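Local atomic coordinates of lectin CEL-I, N-acetyl-D-galactosamine-specific C-type (Cucumaria echinata, PDB entry 1WMZ), a protein that binds N-acetylgalactosamine through a calcium ion, as a galactose-type member of the C-type lectin family. Residues 60-65 with 114-119; 70-75 with 129-134; 107-112 with 122-127. One frame throughout, in Å; residues are numbered along the deposited sequence.

Contact 1. Residues 60-65 with 114-119; sequences YWRGID and FRHTEG. With NGA (2-acetamido-2-deoxy-beta-D-galactopyranose), chain E.
In this C-type lectin domain, the last turn of helix 51-64 packs against the chain that leaves strand 109-114, through the indole of W61 and the guanidinium of R62. The six-membered end of W61 does the touching: CZ3 lies 3.7 Å from CB of F114, while R115 O comes in at the ring edge, 3.4 Å from W61 CZ3. The side chains of W61 and F114 run alongside each other, pointing opposite ways, with W61 CE3 at the edge of the F114 ring, so they do not stack. With CG of W61 anti to its backbone N (chi1 167°), the indole reaches out toward the loop, and its NE1 donates to D65 OD1 at 3.0 Å, which ties down the other end of the ring. A large aromatic with one N-H suits this place, apolar against F114 and polar at D65.

R62 folds back at chi2 and chi3, laying its CD over a face of W61. Its guanidinium is sandwiched between D65 O and CB of H116, the latter 3.7 Å from R62 CZ, and NH1 bonds to Q67 O. On the far side of the loop R115 stretches away from the helix, and its NE donates to O7, the acetamido oxygen of N-acetylgalactosamine, at 2.8 Å; NH2 reaches the same oxygen. F114 is further enclosed by helix 51-64 and strand 71-73, and the ring of W61 meets F17 of strand 13-22.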
loop_
_atom_site.group_PDB
_atom_site.type_symbol
_atom_site.label_atom_id
_atom_site.label_comp_id
_atom_site.label_asym_id
_atom_site.label_seq_id
_atom_site.Cartn_x
_atom_site.Cartn_y
_atom_site.Cartn_z
ATOM N N TYR A 60 -7.038 -3.213 19.163
ATOM C CA TYR A 60 -5.956 -2.310 18.762
ATOM C C TYR A 60 -6.080 -0.973 19.507
ATOM O O TYR A 60 -5.105 -0.462 20.108
ATOM C CB TYR A 60 -5.962 -2.147 17.206
ATOM C CG TYR A 60 -5.009 -1.124 16.597
ATOM C CD1 TYR A 60 -3.789 -0.805 17.189
ATOM C CD2 TYR A 60 -5.315 -0.503 15.388
ATOM C CE1 TYR A 60 -2.944 0.099 16.616
ATOM C CE2 TYR A 60 -4.471 0.439 14.816
ATOM C CZ TYR A 60 -3.276 0.724 15.431
ATOM O OH TYR A 60 -2.465 1.642 14.858
ATOM N N TRP A 61 -7.287 -0.406 19.511
ATOM C CA TRP A 61 -7.539 0.856 20.160
ATOM C C TRP A 61 -7.225 0.783 21.648
ATOM O O TRP A 61 -6.412 1.590 22.142
ATOM C CB TRP A 61 -8.999 1.301 19.917
ATOM C CG TRP A 61 -9.470 2.412 20.758
ATOM C CD1 TRP A 61 -8.754 3.472 21.228
ATOM C CD2 TRP A 61 -10.799 2.583 21.225
ATOM N NE1 TRP A 61 -9.564 4.297 21.976
ATOM C CE2 TRP A 61 -10.831 3.761 21.993
ATOM C CE3 TRP A 61 -11.980 1.845 21.088
ATOM C CZ2 TRP A 61 -11.994 4.220 22.598
ATOM C CZ3 TRP A 61 -13.131 2.291 21.726
ATOM C CH2 TRP A 61 -13.126 3.460 22.469
ATOM N N ARG A 62 -7.826 -0.182 22.336
ATOM C CA ARG A 62 -7.730 -0.273 23.803
ATOM C C ARG A 62 -6.406 -0.872 24.279
ATOM O O ARG A 62 -6.159 -0.916 25.490
ATOM C CB ARG A 62 -8.890 -1.072 24.391
ATOM C CG ARG A 62 -10.279 -0.532 24.000
ATOM C CD ARG A 62 -10.511 0.932 24.268
ATOM N NE ARG A 62 -10.443 1.189 25.713
ATOM C CZ ARG A 62 -10.403 2.389 26.269
ATOM N NH1 ARG A 62 -10.450 3.496 25.542
ATOM N NH2 ARG A 62 -10.325 2.480 27.594
ATOM N N GLY A 63 -5.571 -1.340 23.350
ATOM C CA GLY A 63 -4.210 -1.737 23.685
ATOM C C GLY A 63 -3.323 -0.527 23.887
ATOM O O GLY A 63 -2.303 -0.603 24.586
ATOM N N ILE A 64 -3.689 0.592 23.267
ATOM C CA ILE A 64 -2.917 1.824 23.345
ATOM C C ILE A 64 -3.567 2.856 24.270
ATOM O O ILE A 64 -2.881 3.545 25.019
ATOM C CB ILE A 64 -2.735 2.394 21.933
ATOM C CG1 ILE A 64 -1.791 1.471 21.128
ATOM C CG2 ILE A 64 -2.185 3.827 21.965
ATOM C CD1 ILE A 64 -2.078 1.431 19.681
ATOM N N ASP A 65 -4.895 2.960 24.209
ATOM C CA ASP A 65 -5.643 3.984 24.922
ATOM C C ASP A 65 -6.454 3.296 26.039
ATOM O O ASP A 65 -7.210 2.363 25.800
ATOM C CB ASP A 65 -6.538 4.715 23.913
ATOM C CG ASP A 65 -7.396 5.786 24.536
ATOM O OD1 ASP A 65 -8.358 6.221 23.884
ATOM O OD2 ASP A 65 -7.176 6.269 25.663
ATOM N N PHE A 114 -17.324 3.871 18.424
ATOM C CA PHE A 114 -17.266 2.801 19.399
ATOM C C PHE A 114 -17.274 3.457 20.790
ATOM O O PHE A 114 -16.531 4.417 21.017
ATOM C CB PHE A 114 -15.913 2.077 19.367
ATOM C CG PHE A 114 -15.707 1.085 18.236
ATOM C CD1 PHE A 114 -14.587 0.244 18.282
ATOM C CD2 PHE A 114 -16.561 1.002 17.146
ATOM C CE1 PHE A 114 -14.334 -0.685 17.265
ATOM C CE2 PHE A 114 -16.305 0.090 16.131
ATOM C CZ PHE A 114 -15.198 -0.756 16.191
ATOM N N ARG A 115 -18.062 2.900 21.699
ATOM C CA ARG A 115 -17.809 3.039 23.131
ATOM C C ARG A 115 -16.570 2.263 23.578
ATOM O O ARG A 115 -16.139 1.312 22.911
ATOM C CB ARG A 115 -19.008 2.536 23.920
ATOM C CG ARG A 115 -20.194 3.385 23.808
ATOM C CD ARG A 115 -21.372 2.809 24.522
ATOM N NE ARG A 115 -22.492 3.744 24.560
ATOM C CZ ARG A 115 -23.698 3.410 24.998
ATOM N NH1 ARG A 115 -23.941 2.174 25.435
ATOM N NH2 ARG A 115 -24.675 4.295 24.957
ATOM N N HIS A 116 -16.021 2.624 24.745
ATOM C CA HIS A 116 -14.920 1.840 25.302
ATOM C C HIS A 116 -15.368 0.567 26.036
ATOM O O HIS A 116 -14.540 -0.205 26.460
ATOM C CB HIS A 116 -14.041 2.707 26.222
ATOM C CG HIS A 116 -14.646 2.973 27.570
ATOM N ND1 HIS A 116 -15.462 4.056 27.819
ATOM C CD2 HIS A 116 -14.531 2.305 28.743
ATOM C CE1 HIS A 116 -15.833 4.040 29.091
ATOM N NE2 HIS A 116 -15.292 2.981 29.671
ATOM N N THR A 117 -16.676 0.362 26.187
ATOM C CA THR A 117 -17.261 -0.811 26.839
ATOM C C THR A 117 -17.997 -1.717 25.872
ATOM O O THR A 117 -18.277 -1.342 24.719
ATOM C CB THR A 117 -18.313 -0.356 27.859
ATOM O OG1 THR A 117 -19.283 0.473 27.196
ATOM C CG2 THR A 117 -17.695 0.505 28.952
ATOM N N GLU A 118 -18.371 -2.884 26.376
ATOM C CA GLU A 118 -19.146 -3.846 25.614
ATOM C C GLU A 118 -18.524 -4.168 24.258
ATOM O O GLU A 118 -19.240 -4.311 23.251
ATOM C CB GLU A 118 -20.563 -3.334 25.429
ATOM C CG GLU A 118 -21.331 -3.232 26.745
ATOM C CD GLU A 118 -22.824 -3.216 26.520
ATOM O OE1 GLU A 118 -23.524 -4.166 26.984
ATOM O OE2 GLU A 118 -23.302 -2.257 25.867
ATOM N N GLY A 119 -17.201 -4.308 24.244
ATOM C CA GLY A 119 -16.489 -4.724 23.039
ATOM C C GLY A 119 -16.565 -3.715 21.908
ATOM O O GLY A 119 -16.402 -4.084 20.744
HETATM C C1 NGA E . -25.361 8.125 25.729
HETATM C C2 NGA E . -24.746 8.539 24.360
HETATM C C3 NGA E . -25.369 9.654 23.573
HETATM C C4 NGA E . -26.836 9.826 23.811
HETATM C C5 NGA E . -27.383 9.453 25.168
HETATM C C6 NGA E . -28.923 9.401 25.244
HETATM C C7 NGA E . -22.490 7.641 24.252
HETATM C C8 NGA E . -21.028 7.988 24.340
HETATM N N2 NGA E . -23.319 8.679 24.417
HETATM O O1 NGA E . -25.034 6.804 26.178
HETATM O O3 NGA E . -25.058 9.731 22.168
HETATM O O4 NGA E . -27.409 8.796 22.997
HETATM O O5 NGA E . -26.770 8.384 25.869
HETATM O O6 NGA E . -29.198 9.415 26.652
HETATM O O7 NGA E . -22.880 6.511 24.030
#

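Contact 2. Residues 70-75 with 129-134; sequences QLWIGL and AQAKYM. With NGA (2-acetamido-2-deoxy-beta-D-galactopyranose), chain E.
The indole of W72 carries the methyl of A131 on one face, 3.5 Å from the centroid of the five-membered ring and only 12° off its normal, a CH-pi contact; A129 O lies at the ring edge, in its plane, and Y133 CB also comes to the edge. The two segments are parallel neighbours in the main sheet of the C-type lectin domain, strand 71-73 beside strand 131-139. A small residue at 131 lets the broad ring lie close to the backbone, and W72 NE1 finds its acceptor outside, in T22 O.

Two backbone bonds define the pairing: K132 N to Q70 O at 3.1 Å, and W72 N to K132 O, almost straight at 174°. On the opposite face of the sheet from W72, L71 sends CD1 to within 4.0 Å of CB of M134, branched and flexible apolar chains filling the interior together. K132 starts on this same face, but its bent chain carries NZ away to D65, Q67 and N19, which satisfy a buried charge. Toward the sugar, the amide of Q70 packs on the acetyl methyl, with Q70 CD 3.6 Å from NGA C8. A water donates to both Q70 OE1 and Q130 O.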
loop_
_atom_site.group_PDB
_atom_site.type_symbol
_atom_site.label_atom_id
_atom_site.label_comp_id
_atom_site.label_asym_id
_atom_site.label_seq_id
_atom_site.Cartn_x
_atom_site.Cartn_y
_atom_site.Cartn_z
ATOM N N GLN A 70 -14.527 7.440 23.589
ATOM C CA GLN A 70 -15.012 6.840 22.344
ATOM C C GLN A 70 -13.979 6.909 21.210
ATOM O O GLN A 70 -12.976 7.619 21.309
ATOM C CB GLN A 70 -16.281 7.560 21.916
ATOM C CG GLN A 70 -17.446 7.257 22.909
ATOM C CD GLN A 70 -17.417 8.149 24.163
ATOM O OE1 GLN A 70 -17.421 9.366 24.064
ATOM N NE2 GLN A 70 -17.432 7.525 25.316
ATOM N N LEU A 71 -14.292 6.206 20.107
ATOM C CA LEU A 71 -13.443 6.107 18.924
ATOM C C LEU A 71 -14.291 6.293 17.679
ATOM O O LEU A 71 -15.178 5.469 17.452
ATOM C CB LEU A 71 -12.834 4.713 18.864
ATOM C CG LEU A 71 -11.978 4.461 17.589
ATOM C CD1 LEU A 71 -10.611 5.174 17.758
ATOM C CD2 LEU A 71 -11.820 3.025 17.326
ATOM N N TRP A 72 -14.044 7.347 16.910
ATOM C CA TRP A 72 -14.825 7.640 15.710
ATOM C C TRP A 72 -14.638 6.505 14.706
ATOM O O TRP A 72 -13.549 5.963 14.560
ATOM C CB TRP A 72 -14.408 8.939 15.039
ATOM C CG TRP A 72 -14.757 10.227 15.753
ATOM C CD1 TRP A 72 -13.883 11.229 16.126
ATOM C CD2 TRP A 72 -16.051 10.642 16.216
ATOM N NE1 TRP A 72 -14.560 12.237 16.771
ATOM C CE2 TRP A 72 -15.892 11.908 16.836
ATOM C CE3 TRP A 72 -17.335 10.089 16.150
ATOM C CZ2 TRP A 72 -16.963 12.601 17.385
ATOM C CZ3 TRP A 72 -18.361 10.757 16.683
ATOM C CH2 TRP A 72 -18.197 12.024 17.280
ATOM N N ILE A 73 -15.719 6.151 14.008
ATOM C CA ILE A 73 -15.632 5.227 12.888
ATOM C C ILE A 73 -16.329 5.915 11.731
ATOM O O ILE A 73 -16.999 6.912 11.922
ATOM C CB ILE A 73 -16.275 3.831 13.228
ATOM C CG1 ILE A 73 -17.794 3.937 13.566
ATOM C CG2 ILE A 73 -15.522 3.154 14.404
ATOM C CD1 ILE A 73 -18.407 2.616 13.815
ATOM N N GLY A 74 -16.202 5.375 10.521
ATOM C CA GLY A 74 -16.717 6.059 9.339
ATOM C C GLY A 74 -18.212 5.940 9.050
ATOM O O GLY A 74 -18.644 6.102 7.916
ATOM N N LEU A 75 -19.024 5.671 10.066
ATOM C CA LEU A 75 -20.469 5.474 9.855
ATOM C C LEU A 75 -21.190 6.785 10.133
ATOM O O LEU A 75 -20.917 7.426 11.138
ATOM C CB LEU A 75 -20.995 4.408 10.800
ATOM C CG LEU A 75 -22.401 3.867 10.513
ATOM C CD1 LEU A 75 -22.355 2.971 9.320
ATOM C CD2 LEU A 75 -22.949 3.096 11.733
ATOM N N ALA A 129 -19.149 16.731 19.474
ATOM C CA ALA A 129 -18.482 15.785 20.362
ATOM C C ALA A 129 -17.046 15.558 19.908
ATOM O O ALA A 129 -16.700 15.833 18.752
ATOM C CB ALA A 129 -19.214 14.446 20.444
ATOM N N GLN A 130 -16.244 15.067 20.852
ATOM C CA GLN A 130 -14.866 14.710 20.597
ATOM C C GLN A 130 -14.660 13.269 20.908
ATOM O O GLN A 130 -15.227 12.717 21.861
ATOM C CB GLN A 130 -13.913 15.529 21.474
ATOM C CG GLN A 130 -14.113 17.000 21.358
ATOM C CD GLN A 130 -12.847 17.706 20.950
ATOM O OE1 GLN A 130 -12.846 18.488 20.002
ATOM N NE2 GLN A 130 -11.762 17.437 21.664
ATOM N N ALA A 131 -13.766 12.654 20.142
ATOM C CA ALA A 131 -13.362 11.275 20.345
ATOM C C ALA A 131 -11.991 11.057 19.695
ATOM O O ALA A 131 -11.540 11.891 18.931
ATOM C CB ALA A 131 -14.388 10.334 19.695
ATOM N N LYS A 132 -11.377 9.934 19.991
ATOM C CA LYS A 132 -10.163 9.492 19.287
ATOM C C LYS A 132 -10.576 8.996 17.893
ATOM O O LYS A 132 -11.784 8.965 17.559
ATOM C CB LYS A 132 -9.431 8.428 20.079
ATOM C CG LYS A 132 -9.149 8.767 21.604
ATOM C CD LYS A 132 -8.363 10.060 21.793
ATOM C CE LYS A 132 -8.089 10.326 23.339
ATOM N NZ LYS A 132 -7.658 9.138 24.088
ATOM N N TYR A 133 -9.613 8.602 17.061
ATOM C CA TYR A 133 -10.006 8.101 15.733
ATOM C C TYR A 133 -9.087 7.042 15.157
ATOM O O TYR A 133 -7.987 6.806 15.625
ATOM C CB TYR A 133 -10.264 9.236 14.756
ATOM C CG TYR A 133 -9.054 10.058 14.327
ATOM C CD1 TYR A 133 -8.558 11.101 15.122
ATOM C CD2 TYR A 133 -8.471 9.858 13.075
ATOM C CE1 TYR A 133 -7.462 11.871 14.708
ATOM C CE2 TYR A 133 -7.407 10.622 12.660
ATOM C CZ TYR A 133 -6.902 11.619 13.477
ATOM O OH TYR A 133 -5.818 12.339 13.018
ATOM N N MET A 134 -9.591 6.364 14.130
ATOM C CA MET A 134 -8.901 5.219 13.565
ATOM C C MET A 134 -9.066 5.285 12.049
ATOM O O MET A 134 -10.148 5.465 11.567
ATOM C CB MET A 134 -9.553 3.951 14.120
ATOM C CG MET A 134 -9.204 2.685 13.432
ATOM S SD MET A 134 -7.806 1.892 14.079
ATOM C CE MET A 134 -8.173 1.591 15.966
HETATM C C1 NGA E . -25.361 8.125 25.729
HETATM C C2 NGA E . -24.746 8.539 24.360
HETATM C C3 NGA E . -25.369 9.654 23.573
HETATM C C4 NGA E . -26.836 9.826 23.811
HETATM C C5 NGA E . -27.383 9.453 25.168
HETATM C C6 NGA E . -28.923 9.401 25.244
HETATM C C7 NGA E . -22.490 7.641 24.252
HETATM C C8 NGA E . -21.028 7.988 24.340
HETATM N N2 NGA E . -23.319 8.679 24.417
HETATM O O1 NGA E . -25.034 6.804 26.178
HETATM O O3 NGA E . -25.058 9.731 22.168
HETATM O O4 NGA E . -27.409 8.796 22.997
HETATM O O5 NGA E . -26.770 8.384 25.869
HETATM O O6 NGA E . -29.198 9.415 26.652
HETATM O O7 NGA E . -22.880 6.511 24.030
HETATM O O HOH W 1 -17.671 11.286 21.933
#

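Contact 3. Residues 107-112 with 122-127. With CA (calcium ion), chain G; CA (calcium ion), chain F; CA (calcium ion), chain H; NGA (2-acetamido-2-deoxy-beta-D-galactopyranose), chain E.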
loop_
_atom_site.group_PDB
_atom_site.type_symbol
_atom_site.label_atom_id
_atom_site.label_comp_id
_atom_site.label_asym_id
_atom_site.label_seq_id
_atom_site.Cartn_x
_atom_site.Cartn_y
_atom_site.Cartn_z
ATOM N N ASN A 107 -31.750 15.518 18.196
ATOM C CA ASN A 107 -31.788 15.676 16.726
ATOM C C ASN A 107 -30.470 16.107 16.100
ATOM O O ASN A 107 -30.459 16.681 15.033
ATOM C CB ASN A 107 -32.884 16.671 16.343
ATOM C CG ASN A 107 -34.238 16.265 16.862
ATOM O OD1 ASN A 107 -34.757 15.185 16.511
ATOM N ND2 ASN A 107 -34.838 17.117 17.686
ATOM N N ALA A 108 -29.361 15.770 16.726
ATOM C CA ALA A 108 -28.064 16.273 16.284
ATOM C C ALA A 108 -26.961 15.199 16.250
ATOM O O ALA A 108 -25.767 15.536 16.098
ATOM C CB ALA A 108 -27.651 17.424 17.137
ATOM N N GLU A 109 -27.331 13.926 16.366
ATOM C CA GLU A 109 -26.359 12.860 16.367
ATOM C C GLU A 109 -26.388 12.067 15.043
ATOM O O GLU A 109 -27.314 11.272 14.787
ATOM C CB GLU A 109 -26.535 11.923 17.571
ATOM C CG GLU A 109 -26.548 12.634 18.922
ATOM C CD GLU A 109 -26.404 11.692 20.063
ATOM O OE1 GLU A 109 -26.976 10.588 20.027
ATOM O OE2 GLU A 109 -25.675 12.040 21.058
ATOM N N ASP A 110 -25.344 12.271 14.241
ATOM C CA ASP A 110 -25.198 11.667 12.901
ATOM C C ASP A 110 -23.865 10.942 12.643
ATOM O O ASP A 110 -23.581 10.556 11.519
ATOM C CB ASP A 110 -25.323 12.743 11.835
ATOM C CG ASP A 110 -26.501 13.690 12.067
ATOM O OD1 ASP A 110 -26.297 14.905 11.864
ATOM O OD2 ASP A 110 -27.654 13.347 12.435
ATOM N N TYR A 111 -23.055 10.770 13.667
ATOM C CA TYR A 111 -21.669 10.324 13.521
ATOM C C TYR A 111 -21.388 9.138 14.442
ATOM O O TYR A 111 -21.522 9.221 15.670
ATOM C CB TYR A 111 -20.755 11.536 13.817
ATOM C CG TYR A 111 -21.152 12.738 13.010
ATOM C CD1 TYR A 111 -21.810 13.840 13.594
ATOM C CD2 TYR A 111 -20.970 12.741 11.637
ATOM C CE1 TYR A 111 -22.192 14.938 12.816
ATOM C CE2 TYR A 111 -21.350 13.806 10.857
ATOM C CZ TYR A 111 -21.971 14.913 11.447
ATOM O OH TYR A 111 -22.382 15.953 10.655
ATOM N N GLY A 112 -20.981 8.018 13.847
ATOM C CA GLY A 112 -20.780 6.770 14.524
ATOM C C GLY A 112 -19.468 6.679 15.276
ATOM O O GLY A 112 -18.488 7.257 14.879
ATOM N N TRP A 122 -21.606 0.385 19.437
ATOM C CA TRP A 122 -21.646 1.645 18.723
ATOM C C TRP A 122 -22.681 2.614 19.277
ATOM O O TRP A 122 -23.760 2.216 19.764
ATOM C CB TRP A 122 -21.974 1.450 17.258
ATOM C CG TRP A 122 -21.121 0.498 16.481
ATOM C CD1 TRP A 122 -19.963 -0.131 16.869
ATOM C CD2 TRP A 122 -21.368 0.087 15.134
ATOM N NE1 TRP A 122 -19.504 -0.943 15.849
ATOM C CE2 TRP A 122 -20.361 -0.839 14.783
ATOM C CE3 TRP A 122 -22.397 0.351 14.212
ATOM C CZ2 TRP A 122 -20.291 -1.426 13.523
ATOM C CZ3 TRP A 122 -22.330 -0.252 12.960
ATOM C CH2 TRP A 122 -21.271 -1.112 12.631
ATOM N N ASN A 123 -22.369 3.878 19.099
ATOM C CA ASN A 123 -23.225 5.003 19.444
ATOM C C ASN A 123 -23.190 6.026 18.327
ATOM O O ASN A 123 -22.170 6.237 17.673
ATOM C CB ASN A 123 -22.741 5.684 20.715
ATOM C CG ASN A 123 -23.499 6.936 21.017
ATOM O OD1 ASN A 123 -24.739 6.881 21.114
ATOM N ND2 ASN A 123 -22.798 8.065 21.187
ATOM N N ASP A 124 -24.307 6.702 18.101
ATOM C CA ASP A 124 -24.280 7.897 17.284
ATOM C C ASP A 124 -24.097 9.124 18.152
ATOM O O ASP A 124 -24.761 9.233 19.176
ATOM C CB ASP A 124 -25.553 8.040 16.424
ATOM C CG ASP A 124 -26.836 8.061 17.241
ATOM O OD1 ASP A 124 -26.845 7.518 18.372
ATOM O OD2 ASP A 124 -27.878 8.547 16.773
ATOM N N ASN A 125 -23.216 10.040 17.755
ATOM C CA ASN A 125 -22.946 11.260 18.497
ATOM C C ASN A 125 -22.904 12.507 17.557
ATOM O O ASN A 125 -23.068 12.379 16.340
ATOM C CB ASN A 125 -21.636 11.067 19.292
ATOM C CG ASN A 125 -21.629 11.812 20.625
ATOM O OD1 ASN A 125 -22.119 12.940 20.721
ATOM N ND2 ASN A 125 -21.022 11.216 21.609
ATOM N N SER A 126 -22.740 13.714 18.121
ATOM C CA SER A 126 -22.907 14.975 17.388
ATOM C C SER A 126 -21.609 15.512 16.759
ATOM O O SER A 126 -20.524 14.974 16.986
ATOM C CB SER A 126 -23.436 16.044 18.340
ATOM O OG SER A 126 -22.428 16.340 19.284
ATOM N N ALA A 127 -21.739 16.584 15.997
ATOM C CA ALA A 127 -20.603 17.253 15.345
ATOM C C ALA A 127 -19.734 18.001 16.365
ATOM O O ALA A 127 -18.582 18.361 16.066
ATOM C CB ALA A 127 -21.083 18.193 14.261
HETATM CA CA CA G . -26.610 8.461 20.613
HETATM CA CA CA F . -28.876 11.062 13.000
HETATM CA CA CA H . -29.239 14.480 11.025
HETATM C C1 NGA E . -25.361 8.125 25.729
HETATM C C2 NGA E . -24.746 8.539 24.360
HETATM C C3 NGA E . -25.369 9.654 23.573
HETATM C C4 NGA E . -26.836 9.826 23.811
HETATM C C5 NGA E . -27.383 9.453 25.168
HETATM C C6 NGA E . -28.923 9.401 25.244
HETATM C C7 NGA E . -22.490 7.641 24.252
HETATM C C8 NGA E . -21.028 7.988 24.340
HETATM N N2 NGA E . -23.319 8.679 24.417
HETATM O O1 NGA E . -25.034 6.804 26.178
HETATM O O3 NGA E . -25.058 9.731 22.168
HETATM O O4 NGA E . -27.409 8.796 22.997
HETATM O O5 NGA E . -26.770 8.384 25.869
HETATM O O6 NGA E . -29.198 9.415 26.652
HETATM O O7 NGA E . -22.880 6.511 24.030
HETATM O O HOH W 2 -24.287 17.508 15.042
HETATM O O HOH W 3 -24.301 14.050 21.990
HETATM O O HOH W 4 -29.111 9.191 14.457
HETATM O O HOH W 5 -29.358 13.560 8.997
#
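Strands 109-114 and 122-126 form an antiparallel beta hairpin, and their contact is both a backbone pairing and a calcium site at one end of the main sheet. Y111 and N125 are the hydrogen-bonded pair: N125 N donates to Y111 O at 2.8 Å, and Y111 N returns a bond to N125 O in the carbonyl plane. D110 N also turns to N125 O, though weakly, so D110 and Y111 together face one residue in a classic beta bulge. G112 and D124 form the non-hydrogen-bonded pair, and G112 CA makes a CA-H...O contact to N123 O.

E109 reaches across to the second strand. Its chain is extended beyond CG, and OE1 binds the calcium (chain G) at 2.2 Å; D124 gives the same ion both its backbone O and OD1, and N123 adds OD1. The first torsion of D124 (chi1 57°) places OD1 on the ion that its own carbonyl O binds; N104 partners this carboxylate, and Q113 the N123 side chain. Acidic and amide oxygens suit this hard cation, and the ion can hold E109 OE1 only 2.7 Å from D124 O despite both being acceptors. Facing the other way, E109 O and D110 OD2 bind a second calcium (chain F), and D110 OD2 bridges to a third (chain H).

Y111 CE1 meets A127 CB at 3.7 Å, while the ring edge also faces N125 O and a water bridging A108 O and A127 N. O3 and O4 of N-acetylgalactosamine complete the first calcium's shell with Q101 and D103, and N123 ND2 donates to O3 at 3.0 Å: direct ligation of two sugar hydroxyls, the hallmark of the C-type lectin carbohydrate site.

From the N terminus, helix 51-64 ends in segment 60-65, and the chain passes soon after into strand 71-73. Contact 1 closes a loop of 48 residues when the chain reaches 114-119, and contact 2 closes one of 53 at 129-134; these loops cross, as do those of contacts 1 and 3. Contact 3 is a short hairpin lying wholly within the span of contact 2. Strand 71-73 sits between strands 109-114 and 131-139, with I73 N meeting G112 O, so contacts 2 and 3 share one sheet. F114 N meeting L71 O and a salt bridge from D65 to K132 join contact 1 to contact 2. All three reach the sugar, from its acetamido group to its calcium-bound hydroxyls.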